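Local coordinates for pancreatic lipase related protein 2 (Equus caballus, PDB 1W52), which probably hydrolyses galactolipids and triacylglycerols, releasing fatty acids, as an alpha/beta-hydrolase lipase with a C-terminal PLAT domain, at residues 295-299 against 385-389; 2-8 against 28-34; 278-283 against 336-340; 94-98 against 273-277. All blocks are in the same frame, centred on the assembly; numbering follows the deposited sequence.

Interaction 1: 295-299 against 385-389; sequences ENGCF and YTLDV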
loop_
_atom_site.group_PDB
_atom_site.type_symbol
_atom_site.label_atom_id
_atom_site.label_comp_id
_atom_site.label_asym_id
_atom_site.label_seq_id
_atom_site.Cartn_x
_atom_site.Cartn_y
_atom_site.Cartn_z
ATOM N N GLU A 295 -16.021 -12.101 -0.630
ATOM C CA GLU A 295 -16.960 -13.217 -0.739
ATOM C C GLU A 295 -16.214 -14.496 -1.102
ATOM O O GLU A 295 -16.621 -15.234 -2.003
ATOM C CB GLU A 295 -17.952 -12.940 -1.855
ATOM C CG GLU A 295 -18.690 -11.640 -1.697
ATOM C CD GLU A 295 -19.528 -11.285 -2.911
ATOM O OE1 GLU A 295 -18.981 -11.138 -4.035
ATOM O OE2 GLU A 295 -20.752 -11.134 -2.733
ATOM N N ASN A 296 -15.093 -14.725 -0.431
ATOM C CA ASN A 296 -14.283 -15.910 -0.651
ATOM C C ASN A 296 -14.024 -16.275 -2.145
ATOM O O ASN A 296 -14.270 -17.402 -2.567
ATOM C CB ASN A 296 -14.920 -17.080 0.115
ATOM C CG ASN A 296 -15.312 -16.708 1.545
ATOM O OD1 ASN A 296 -14.559 -16.040 2.265
ATOM N ND2 ASN A 296 -16.499 -17.138 1.954
ATOM N N GLY A 297 -13.519 -15.314 -2.925
ATOM C CA GLY A 297 -13.158 -15.522 -4.327
ATOM C C GLY A 297 -11.655 -15.385 -4.514
ATOM O O GLY A 297 -10.923 -15.152 -3.549
ATOM N N CYS A 298 -11.198 -15.571 -5.744
ATOM C CA CYS A 298 -9.805 -15.346 -6.093
ATOM C C CYS A 298 -8.804 -15.848 -5.055
ATOM O O CYS A 298 -7.873 -15.129 -4.661
ATOM C CB CYS A 298 -9.596 -13.870 -6.337
ATOM S SG CYS A 298 -10.865 -13.163 -7.427
ATOM N N PHE A 299 -8.983 -17.095 -4.629
ATOM C CA PHE A 299 -8.109 -17.720 -3.630
ATOM C C PHE A 299 -7.692 -19.185 -4.033
ATOM O O PHE A 299 -8.452 -19.906 -4.674
ATOM C CB PHE A 299 -8.837 -17.655 -2.293
ATOM C CG PHE A 299 -8.061 -18.179 -1.109
ATOM C CD1 PHE A 299 -8.097 -19.500 -0.784
ATOM C CD2 PHE A 299 -7.359 -17.329 -0.273
ATOM C CE1 PHE A 299 -7.381 -19.989 0.336
ATOM C CE2 PHE A 299 -6.633 -17.807 0.870
ATOM C CZ PHE A 299 -6.646 -19.136 1.162
ATOM N N TYR A 385 -19.827 -25.113 4.800
ATOM C CA TYR A 385 -19.821 -23.704 5.189
ATOM C C TYR A 385 -18.378 -23.140 5.349
ATOM O O TYR A 385 -17.788 -23.222 6.445
ATOM C CB TYR A 385 -20.649 -23.516 6.498
ATOM C CG TYR A 385 -22.176 -23.813 6.405
ATOM C CD1 TYR A 385 -22.831 -24.552 7.404
ATOM C CD2 TYR A 385 -22.962 -23.338 5.329
ATOM C CE1 TYR A 385 -24.211 -24.823 7.320
ATOM C CE2 TYR A 385 -24.340 -23.610 5.249
ATOM C CZ TYR A 385 -24.952 -24.351 6.249
ATOM O OH TYR A 385 -26.301 -24.617 6.191
ATOM N N THR A 386 -17.835 -22.570 4.255
ATOM C CA THR A 386 -16.498 -21.926 4.251
ATOM C C THR A 386 -16.511 -20.409 4.439
ATOM O O THR A 386 -17.522 -19.734 4.199
ATOM C CB THR A 386 -15.716 -22.179 2.926
ATOM O OG1 THR A 386 -16.549 -21.932 1.797
ATOM C CG2 THR A 386 -15.354 -23.576 2.757
ATOM N N LEU A 387 -15.338 -19.885 4.804
ATOM C CA LEU A 387 -15.084 -18.437 4.873
ATOM C C LEU A 387 -13.573 -18.073 5.010
ATOM O O LEU A 387 -12.875 -18.541 5.919
ATOM C CB LEU A 387 -15.893 -17.787 6.014
ATOM C CG LEU A 387 -15.826 -16.253 6.145
ATOM C CD1 LEU A 387 -16.907 -15.545 5.314
ATOM C CD2 LEU A 387 -15.876 -15.853 7.617
ATOM N N ASP A 388 -13.104 -17.189 4.130
ATOM C CA ASP A 388 -11.719 -16.748 4.119
ATOM C C ASP A 388 -11.481 -15.795 5.254
ATOM O O ASP A 388 -12.353 -15.039 5.584
ATOM C CB ASP A 388 -11.429 -16.126 2.763
ATOM C CG ASP A 388 -11.495 -17.167 1.649
ATOM O OD1 ASP A 388 -11.013 -18.288 1.937
ATOM O OD2 ASP A 388 -12.000 -17.010 0.505
ATOM N N VAL A 389 -10.332 -15.859 5.894
ATOM C CA VAL A 389 -10.113 -15.038 7.073
ATOM C C VAL A 389 -8.683 -14.476 7.147
ATOM O O VAL A 389 -7.826 -14.938 6.442
ATOM C CB VAL A 389 -10.474 -15.806 8.385
ATOM C CG1 VAL A 389 -11.851 -16.443 8.285
ATOM C CG2 VAL A 389 -9.390 -16.837 8.777
#

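Interaction 2: 2-8 against 28-34; sequences EVCYTPL and LPWSPEE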
loop_
_atom_site.group_PDB
_atom_site.type_symbol
_atom_site.label_atom_id
_atom_site.label_comp_id
_atom_site.label_asym_id
_atom_site.label_seq_id
_atom_site.Cartn_x
_atom_site.Cartn_y
_atom_site.Cartn_z
ATOM N N GLU A 2 3.820 31.515 -19.442
ATOM C CA GLU A 2 4.847 30.727 -18.759
ATOM C C GLU A 2 5.883 31.513 -17.943
ATOM O O GLU A 2 5.807 32.712 -17.881
ATOM C CB GLU A 2 5.546 29.803 -19.778
ATOM C CG GLU A 2 6.430 30.427 -20.843
ATOM C CD GLU A 2 7.072 29.357 -21.719
ATOM O OE1 GLU A 2 6.350 28.467 -22.224
ATOM O OE2 GLU A 2 8.301 29.386 -21.894
ATOM N N VAL A 3 6.794 30.809 -17.262
ATOM C CA VAL A 3 7.986 31.407 -16.606
ATOM C C VAL A 3 9.128 30.417 -16.533
ATOM O O VAL A 3 8.889 29.265 -16.203
ATOM C CB VAL A 3 7.726 31.820 -15.179
ATOM C CG1 VAL A 3 6.695 32.895 -15.162
ATOM C CG2 VAL A 3 7.297 30.642 -14.323
ATOM N N CYS A 4 10.361 30.833 -16.827
ATOM C CA CYS A 4 11.445 29.852 -16.882
ATOM C C CYS A 4 12.304 29.913 -15.685
ATOM O O CYS A 4 12.250 30.882 -14.942
ATOM C CB CYS A 4 12.290 30.017 -18.108
ATOM S SG CYS A 4 11.199 29.846 -19.477
ATOM N N TYR A 5 13.086 28.863 -15.484
ATOM C CA TYR A 5 13.950 28.822 -14.328
ATOM C C TYR A 5 15.245 28.075 -14.602
ATOM O O TYR A 5 15.338 27.260 -15.550
ATOM C CB TYR A 5 13.232 28.188 -13.137
ATOM C CG TYR A 5 12.292 29.085 -12.335
ATOM C CD1 TYR A 5 12.785 30.014 -11.429
ATOM C CD2 TYR A 5 10.894 28.957 -12.458
ATOM C CE1 TYR A 5 11.922 30.794 -10.686
ATOM C CE2 TYR A 5 10.031 29.734 -11.722
ATOM C CZ TYR A 5 10.553 30.645 -10.840
ATOM O OH TYR A 5 9.699 31.403 -10.098
ATOM N N THR A 6 16.199 28.386 -13.704
ATOM C CA THR A 6 17.626 27.984 -13.688
ATOM C C THR A 6 18.031 26.983 -14.815
ATOM O O THR A 6 18.159 27.472 -15.960
ATOM C CB THR A 6 18.059 27.570 -12.200
ATOM O OG1 THR A 6 17.136 26.622 -11.659
ATOM C CG2 THR A 6 17.950 28.737 -11.192
ATOM N N PRO A 7 18.281 25.670 -14.537
ATOM C CA PRO A 7 18.375 24.660 -15.611
ATOM C C PRO A 7 17.114 23.832 -15.837
ATOM O O PRO A 7 17.118 22.877 -16.627
ATOM C CB PRO A 7 19.471 23.739 -15.089
ATOM C CG PRO A 7 19.341 23.786 -13.596
ATOM C CD PRO A 7 18.645 25.050 -13.241
ATOM N N LEU A 8 16.045 24.189 -15.137
ATOM C CA LEU A 8 14.846 23.366 -15.095
ATOM C C LEU A 8 13.914 23.673 -16.263
ATOM O O LEU A 8 12.991 22.919 -16.554
ATOM C CB LEU A 8 14.127 23.586 -13.775
ATOM C CG LEU A 8 14.994 23.635 -12.524
ATOM C CD1 LEU A 8 14.070 23.865 -11.332
ATOM C CD2 LEU A 8 15.805 22.390 -12.364
ATOM N N LEU A 28 0.778 29.541 -11.649
ATOM C CA LEU A 28 2.105 29.042 -11.986
ATOM C C LEU A 28 2.930 28.631 -10.725
ATOM O O LEU A 28 2.719 29.136 -9.594
ATOM C CB LEU A 28 2.868 30.130 -12.749
ATOM C CG LEU A 28 2.633 30.299 -14.254
ATOM C CD1 LEU A 28 3.384 31.535 -14.667
ATOM C CD2 LEU A 28 3.091 29.073 -15.080
ATOM N N PRO A 29 3.858 27.697 -10.930
ATOM C CA PRO A 29 4.741 27.225 -9.859
ATOM C C PRO A 29 5.443 28.338 -9.207
ATOM O O PRO A 29 5.592 29.356 -9.804
ATOM C CB PRO A 29 5.749 26.362 -10.599
ATOM C CG PRO A 29 4.951 25.826 -11.755
ATOM C CD PRO A 29 4.056 26.956 -12.191
ATOM N N TRP A 30 5.863 28.116 -7.984
ATOM C CA TRP A 30 6.738 29.009 -7.252
ATOM C C TRP A 30 8.117 28.927 -7.864
ATOM O O TRP A 30 8.292 28.355 -8.924
ATOM C CB TRP A 30 6.789 28.592 -5.764
ATOM C CG TRP A 30 5.650 29.142 -4.951
ATOM C CD1 TRP A 30 4.597 29.879 -5.414
ATOM C CD2 TRP A 30 5.463 29.036 -3.544
ATOM N NE1 TRP A 30 3.776 30.240 -4.379
ATOM C CE2 TRP A 30 4.288 29.733 -3.219
ATOM C CE3 TRP A 30 6.178 28.436 -2.515
ATOM C CZ2 TRP A 30 3.797 29.816 -1.922
ATOM C CZ3 TRP A 30 5.685 28.536 -1.215
ATOM C CH2 TRP A 30 4.508 29.222 -0.941
ATOM N N SER A 31 9.100 29.533 -7.223
ATOM C CA SER A 31 10.451 29.487 -7.730
ATOM C C SER A 31 11.171 28.352 -7.016
ATOM O O SER A 31 10.799 28.019 -5.900
ATOM C CB SER A 31 11.147 30.805 -7.429
ATOM O OG SER A 31 11.447 30.897 -6.042
ATOM N N PRO A 32 12.208 27.782 -7.633
ATOM C CA PRO A 32 13.024 26.737 -6.997
ATOM C C PRO A 32 13.484 27.097 -5.625
ATOM O O PRO A 32 13.520 26.255 -4.709
ATOM C CB PRO A 32 14.234 26.647 -7.920
ATOM C CG PRO A 32 13.655 26.994 -9.282
ATOM C CD PRO A 32 12.674 28.087 -9.002
ATOM N N GLU A 33 13.845 28.365 -5.522
ATOM C CA GLU A 33 14.363 28.972 -4.298
ATOM C C GLU A 33 13.264 29.014 -3.225
ATOM O O GLU A 33 13.521 28.666 -2.067
ATOM C CB GLU A 33 14.910 30.405 -4.619
ATOM C CG GLU A 33 16.129 30.508 -5.580
ATOM C CD GLU A 33 15.795 30.678 -7.077
ATOM O OE1 GLU A 33 14.787 31.335 -7.414
ATOM O OE2 GLU A 33 16.567 30.181 -7.947
ATOM N N GLU A 34 12.058 29.437 -3.663
ATOM C CA GLU A 34 10.810 29.579 -2.848
ATOM C C GLU A 34 10.294 28.229 -2.289
ATOM O O GLU A 34 9.823 28.161 -1.134
ATOM C CB GLU A 34 9.660 30.274 -3.659
ATOM C CG GLU A 34 9.789 31.802 -3.832
ATOM C CD GLU A 34 8.667 32.485 -4.643
ATOM O OE1 GLU A 34 7.939 33.305 -4.043
ATOM O OE2 GLU A 34 8.524 32.277 -5.871
#

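Interaction 3: 278-283 against 336-340; sequences NPDGFL and DYTSW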
loop_
_atom_site.group_PDB
_atom_site.type_symbol
_atom_site.label_atom_id
_atom_site.label_comp_id
_atom_site.label_asym_id
_atom_site.label_seq_id
_atom_site.Cartn_x
_atom_site.Cartn_y
_atom_site.Cartn_z
ATOM N N ASN A 278 8.967 -6.617 5.823
ATOM C CA ASN A 278 8.064 -7.725 6.028
ATOM C C ASN A 278 7.459 -8.171 4.764
ATOM O O ASN A 278 6.251 -8.358 4.692
ATOM C CB ASN A 278 6.930 -7.305 6.954
ATOM C CG ASN A 278 7.413 -7.012 8.352
ATOM O OD1 ASN A 278 7.671 -7.943 9.106
ATOM N ND2 ASN A 278 7.554 -5.728 8.701
ATOM N N PRO A 279 8.296 -8.405 3.779
ATOM C CA PRO A 279 7.832 -8.636 2.400
ATOM C C PRO A 279 6.626 -9.568 2.312
ATOM O O PRO A 279 5.715 -9.320 1.543
ATOM C CB PRO A 279 9.028 -9.328 1.747
ATOM C CG PRO A 279 10.069 -9.598 2.933
ATOM C CD PRO A 279 9.753 -8.563 3.951
ATOM N N ASP A 280 6.629 -10.645 3.100
ATOM C CA ASP A 280 5.614 -11.700 2.966
ATOM C C ASP A 280 4.329 -11.279 3.631
ATOM O O ASP A 280 3.422 -12.089 3.837
ATOM C CB ASP A 280 6.102 -13.018 3.592
ATOM C CG ASP A 280 7.362 -13.566 2.901
ATOM O OD1 ASP A 280 7.317 -13.825 1.650
ATOM O OD2 ASP A 280 8.439 -13.752 3.542
ATOM N N GLY A 281 4.264 -10.002 3.976
ATOM C CA GLY A 281 3.277 -9.520 4.903
ATOM C C GLY A 281 2.019 -9.021 4.241
ATOM O O GLY A 281 0.996 -8.796 4.920
ATOM N N PHE A 282 2.098 -8.835 2.925
ATOM C CA PHE A 282 1.059 -8.122 2.198
ATOM C C PHE A 282 0.948 -8.692 0.825
ATOM O O PHE A 282 1.295 -8.030 -0.133
ATOM C CB PHE A 282 1.371 -6.629 2.070
ATOM C CG PHE A 282 1.761 -5.942 3.356
ATOM C CD1 PHE A 282 0.877 -5.136 4.022
ATOM C CD2 PHE A 282 3.053 -6.031 3.862
ATOM C CE1 PHE A 282 1.278 -4.450 5.183
ATOM C CE2 PHE A 282 3.442 -5.330 5.049
ATOM C CZ PHE A 282 2.553 -4.570 5.698
ATOM N N LEU A 283 0.477 -9.918 0.722
ATOM C CA LEU A 283 0.359 -10.546 -0.572
ATOM C C LEU A 283 -0.918 -10.143 -1.260
ATOM O O LEU A 283 -1.985 -10.390 -0.767
ATOM C CB LEU A 283 0.353 -12.055 -0.432
ATOM C CG LEU A 283 1.619 -12.835 0.000
ATOM C CD1 LEU A 283 1.999 -12.691 1.507
ATOM C CD2 LEU A 283 1.373 -14.289 -0.336
ATOM N N ASP A 336 2.797 -3.478 12.562
ATOM C CA ASP A 336 3.385 -3.720 11.238
ATOM C C ASP A 336 2.256 -4.085 10.177
ATOM O O ASP A 336 2.517 -4.202 8.964
ATOM C CB ASP A 336 4.460 -4.822 11.363
ATOM C CG ASP A 336 3.845 -6.242 11.449
ATOM O OD1 ASP A 336 2.809 -6.433 12.112
ATOM O OD2 ASP A 336 4.307 -7.238 10.883
ATOM N N TYR A 337 1.014 -4.239 10.633
ATOM C CA TYR A 337 -0.146 -4.402 9.756
ATOM C C TYR A 337 -0.089 -5.620 8.841
ATOM O O TYR A 337 -0.753 -5.660 7.796
ATOM C CB TYR A 337 -0.398 -3.165 8.869
ATOM C CG TYR A 337 -0.339 -1.795 9.550
ATOM C CD1 TYR A 337 0.835 -1.071 9.561
ATOM C CD2 TYR A 337 -1.476 -1.215 10.138
ATOM C CE1 TYR A 337 0.910 0.120 10.170
ATOM C CE2 TYR A 337 -1.412 0.006 10.737
ATOM C CZ TYR A 337 -0.206 0.674 10.755
ATOM O OH TYR A 337 -0.062 1.929 11.315
ATOM N N THR A 338 0.666 -6.633 9.232
ATOM C CA THR A 338 0.758 -7.827 8.391
ATOM C C THR A 338 -0.371 -8.784 8.681
ATOM O O THR A 338 -0.671 -9.042 9.817
ATOM C CB THR A 338 2.075 -8.538 8.591
ATOM O OG1 THR A 338 2.390 -8.631 9.984
ATOM C CG2 THR A 338 3.199 -7.706 8.033
ATOM N N SER A 339 -1.015 -9.290 7.653
ATOM C CA SER A 339 -2.040 -10.281 7.831
ATOM C C SER A 339 -1.817 -11.360 6.794
ATOM O O SER A 339 -1.363 -11.105 5.676
ATOM C CB SER A 339 -3.430 -9.690 7.654
ATOM O OG SER A 339 -4.307 -10.598 6.953
ATOM N N TRP A 340 -2.147 -12.575 7.156
ATOM C CA TRP A 340 -2.065 -13.637 6.215
ATOM C C TRP A 340 -3.430 -14.210 6.018
ATOM O O TRP A 340 -4.256 -14.187 6.909
ATOM C CB TRP A 340 -1.131 -14.660 6.766
ATOM C CG TRP A 340 0.262 -14.281 6.527
ATOM C CD1 TRP A 340 0.994 -14.639 5.471
ATOM C CD2 TRP A 340 1.107 -13.456 7.350
ATOM N NE1 TRP A 340 2.254 -14.105 5.566
ATOM C CE2 TRP A 340 2.356 -13.386 6.721
ATOM C CE3 TRP A 340 0.933 -12.771 8.541
ATOM C CZ2 TRP A 340 3.450 -12.670 7.245
ATOM C CZ3 TRP A 340 2.064 -12.038 9.093
ATOM C CH2 TRP A 340 3.287 -12.011 8.436
#

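Interaction 4: 94-98 against 273-277; sequences KILQV and SSSIL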
loop_
_atom_site.group_PDB
_atom_site.type_symbol
_atom_site.label_atom_id
_atom_site.label_comp_id
_atom_site.label_asym_id
_atom_site.label_seq_id
_atom_site.Cartn_x
_atom_site.Cartn_y
_atom_site.Cartn_z
ATOM N N LYS A 94 14.938 2.223 6.902
ATOM C CA LYS A 94 14.447 0.841 6.857
ATOM C C LYS A 94 14.973 0.139 5.588
ATOM O O LYS A 94 15.371 -1.040 5.631
ATOM C CB LYS A 94 12.909 0.730 6.911
ATOM C CG LYS A 94 12.235 1.149 8.232
ATOM C CD LYS A 94 10.763 0.564 8.376
ATOM C CE LYS A 94 9.743 1.598 8.921
ATOM N NZ LYS A 94 10.250 2.461 10.013
ATOM N N ILE A 95 14.962 0.851 4.458
ATOM C CA ILE A 95 15.427 0.263 3.184
ATOM C C ILE A 95 16.888 -0.230 3.282
ATOM O O ILE A 95 17.204 -1.290 2.802
ATOM C CB ILE A 95 15.279 1.268 2.017
ATOM C CG1 ILE A 95 13.817 1.431 1.646
ATOM C CG2 ILE A 95 16.039 0.794 0.793
ATOM C CD1 ILE A 95 13.587 2.498 0.565
ATOM N N LEU A 96 17.741 0.545 3.933
ATOM C CA LEU A 96 19.142 0.204 4.143
ATOM C C LEU A 96 19.404 -0.908 5.161
ATOM O O LEU A 96 20.512 -1.421 5.236
ATOM C CB LEU A 96 19.907 1.450 4.586
ATOM C CG LEU A 96 19.824 2.608 3.594
ATOM C CD1 LEU A 96 20.425 3.859 4.192
ATOM C CD2 LEU A 96 20.477 2.279 2.259
ATOM N N GLN A 97 18.424 -1.302 5.957
ATOM C CA GLN A 97 18.627 -2.512 6.766
ATOM C C GLN A 97 18.464 -3.794 5.948
ATOM O O GLN A 97 18.778 -4.863 6.455
ATOM C CB GLN A 97 17.664 -2.606 7.951
ATOM C CG GLN A 97 17.551 -1.379 8.812
ATOM C CD GLN A 97 16.436 -1.493 9.839
ATOM O OE1 GLN A 97 15.745 -2.515 9.915
ATOM N NE2 GLN A 97 16.245 -0.433 10.616
ATOM N N VAL A 98 17.945 -3.712 4.724
ATOM C CA VAL A 98 17.660 -4.910 3.956
ATOM C C VAL A 98 18.382 -5.031 2.642
ATOM O O VAL A 98 18.456 -6.140 2.119
ATOM C CB VAL A 98 16.179 -5.051 3.686
ATOM C CG1 VAL A 98 15.440 -4.807 4.979
ATOM C CG2 VAL A 98 15.680 -4.116 2.526
ATOM N N SER A 273 6.077 1.139 4.058
ATOM C CA SER A 273 7.246 1.065 4.904
ATOM C C SER A 273 7.352 -0.293 5.662
ATOM O O SER A 273 8.433 -0.819 5.872
ATOM C CB SER A 273 7.242 2.233 5.878
ATOM O OG SER A 273 8.081 1.964 6.959
ATOM N N SER A 274 6.244 -0.886 6.067
ATOM C CA SER A 274 6.309 -2.168 6.769
ATOM C C SER A 274 6.642 -3.313 5.836
ATOM O O SER A 274 7.326 -4.218 6.228
ATOM C CB SER A 274 4.986 -2.506 7.435
ATOM O OG SER A 274 4.947 -3.885 7.795
ATOM N N SER A 275 6.114 -3.313 4.622
ATOM C CA SER A 275 6.528 -4.284 3.561
ATOM C C SER A 275 8.055 -4.316 3.280
ATOM O O SER A 275 8.618 -5.341 2.872
ATOM C CB SER A 275 5.807 -3.978 2.230
ATOM O OG SER A 275 6.514 -3.016 1.506
ATOM N N ILE A 276 8.708 -3.185 3.486
ATOM C CA ILE A 276 10.131 -3.134 3.350
ATOM C C ILE A 276 10.781 -4.186 4.216
ATOM O O ILE A 276 11.654 -4.916 3.732
ATOM C CB ILE A 276 10.642 -1.817 3.796
ATOM C CG1 ILE A 276 10.276 -0.715 2.788
ATOM C CG2 ILE A 276 12.176 -1.917 4.002
ATOM C CD1 ILE A 276 10.723 0.666 3.267
ATOM N N LEU A 277 10.396 -4.231 5.502
ATOM C CA LEU A 277 10.907 -5.264 6.440
ATOM C C LEU A 277 10.092 -6.528 6.516
ATOM O O LEU A 277 10.512 -7.446 7.174
ATOM C CB LEU A 277 10.996 -4.732 7.846
ATOM C CG LEU A 277 11.704 -3.400 7.915
ATOM C CD1 LEU A 277 12.257 -3.132 9.277
ATOM C CD2 LEU A 277 12.842 -3.402 6.972
#

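Interaction 1: 295-299 against 385-389
The phenyl ring of Phe-299 carries the carboxylate of Asp-388 on one face: OD1 stands 4.1 Å above the ring plane of Phe-299, over its centre, and ring and carboxylate planes differ by only 29°. At the other flat group, the amide of Asn-296, the carboxylate plane of Asp-388 is turned 90° away. OD1 of that amide accepts the backbone N-H of Asp-388 at 2.6 Å (N to OD1), nearly straight at 171°, although the donor lies well above the carbonyl plane. The other amide branch lies beside Leu-387, with Asn-296 ND2 3.7 Å from Leu-387 CD1. The CG of Asn-296 lies anti to the carbonyl carbon, which directs the amide at the strand backbone. Asp-388 has a salt bridge from OD1 to Arg-343, a residue that the Phe-299 side chain also touches, so the carboxylate over the ring is probably held by a charge from the adjacent strand. The loop 295-299 follows helix 290-294 in the lipase region and is tied by the disulfide Cys-298 to Cys-287. It meets strand 387-391, which pairs antiparallel with strand 340-344 in the PLAT domain, making this a contact between the two domains.

Interaction 2: 2-8 against 28-34
Tyr-5 meets Pro-32 with CB and the inner part of its ring, then Ser-31 with its outer end, and its atoms can be followed outward. CB of Tyr-5 is 4.1 Å from Pro-32 CG, the start of a contact that continues over the ring. The proline CD sits over one face of the aromatic ring, displaced toward its rim, in a CH-pi interaction 24° off the ring normal; the modelled spacing is tighter than carbons can sit, so the exact distance is doubtful. Farther out, CE2 approaches the backbone oxygen of Trp-30 (Tyr-5 CE2 to Trp-30 O 3.6 Å). CE1, CZ and the hydroxyl reach the CA and CB of Ser-31, completing the overlap with the start of the helix. With chi1 at -81°, CG of Tyr-5 is anti to the carbonyl carbon, and the ring extends across toward the proline.

Further apolar contacts involve Leu-8 and Val-3. Leu-8 CD1 packs on Pro-32 CG at 3.8 Å, and Val-3 meets Leu-28 tip to tip, Val-3 CG1 to Leu-28 CD1 being 3.6 Å. Thr-6 OG1 is hydrogen-bonded to Arg-56, a residue that Pro-32 also touches.

Ser-31 is the N-cap of helix 32-35: its OG accepts Glu-34 N at 2.9 Å, while Glu-34 OE2 receives a weak bond from Ser-31 N. This reciprocal pattern is a capping box, against which the N-terminal hairpin of strands 3-5 and 9-11 packs.

Interaction 3: 278-283 against 336-340
Gly-281 and Thr-338 bring the two irregular segments to their closest backbone approach, with CA atoms 4.6 Å apart. The hydrogen bond across them is weak: Ser-339 N reaches Gly-281 O at 3.4 Å, with an angle of 147° at the hydrogen. Gly-281 lies in a turn, where its N makes a weak bond to Asn-278 O.

Thr-338 CG2 is 3.6 Å from the CA of Gly-281, which has no side chain, and also 3.8 Å from Phe-282 CE2, touching both the glycine and the ring. The phenyl ring reaches farther along the other segment, placing Phe-282 CZ 3.3 Å from Asp-336 O and CE1 near the carbonyl of Tyr-337. With chi1 at -49°, the CG of Phe-282 is anti to the carbonyl carbon, and the side chains of Phe-282 and Thr-338 cross at about a right angle. Within its own segment, OG1 of Thr-338 donates to Asp-336 OD2 from above the carboxylate plane; the modelled length of 2.5 Å is doubtfully short, but the bond probably helps to orient Asp-336. Asn-278 crosses that carboxylate at about a right angle while its ND2 bonds to Ser-274 O. The indole of Trp-340 approaches obliquely, its CZ2 3.9 Å from Gly-281 CA.

Phe-282 and Tyr-337 also pack on helix 257-277, while the backbone of Trp-340 pairs with Val-391. The contact therefore joins the exit of that lipase-domain helix to the linker entering the beta structure of the PLAT domain, a two-domain layout familiar from pancreatic lipases.

Interaction 4: 94-98 against 273-277
Ser-273 begins the contact beside the outer aliphatic part of Lys-94, where the modelled spacing is doubtful. The lysine chain bends at its third and fourth torsions, and its NZ makes a salt bridge to Asp-90, one turn earlier on its own helix. Ser-274 and Ser-275 turn to other partners, the hydroxyl of Ser-274 bonding to Asp-336 O and that of Ser-275 to His-311 N.

Ile-276 follows as the buried centre, and its CA lies 6.3 Å from the CA of Ile-95; the backbones are nearest here. Its two branches meet different neighbours: CD1 meets Ile-95 CG1 at 3.6 Å, the two side chains crossing at about a right angle, whereas CG2 lies 3.7 Å from Lys-94 O. That division follows from chi1 of -72°, which sets CG1 anti to the carbonyl carbon and CG2 anti to the backbone N.

Leu-277 extends the contact to the end of the other segment. Its CD2 packs against Val-98 CG1 at 3.6 Å, while CD1 approaches Gln-97 OE1 at 3.6 Å and Lys-94 CD at 4.1 Å. The side chain of Val-98 is about 8 Å from a bound calcium ion.

No hydrogen bond links the segments, so the evidence is for packing by apolar branches and aliphatic chain. The C-terminal parts of helices 87-96 and 257-277 meet here, an interhelical contact within the alpha/beta-hydrolase fold.

Interaction 2 closes first along the chain, interaction 4 next, and the segments of interactions 1 and 3 then alternate. Interactions 3 and 4 adjoin, their centres about 12 Å apart, sharing the end of helix 257-277 and touching through Ser-274 and Phe-282. Interactions 1 and 3 have centres about 19 Å apart and are related through strands 340-344 and 387-391, which pair in one sheet. Interactions 4, 3 and 1 thus lead from the lipase domain across its junction with the PLAT domain. Interaction 2 stands about 53 Å from interaction 1, centre to centre, on the opposite side of the chain's centre, and packs the N-terminal hairpin against the start of helix 32-35.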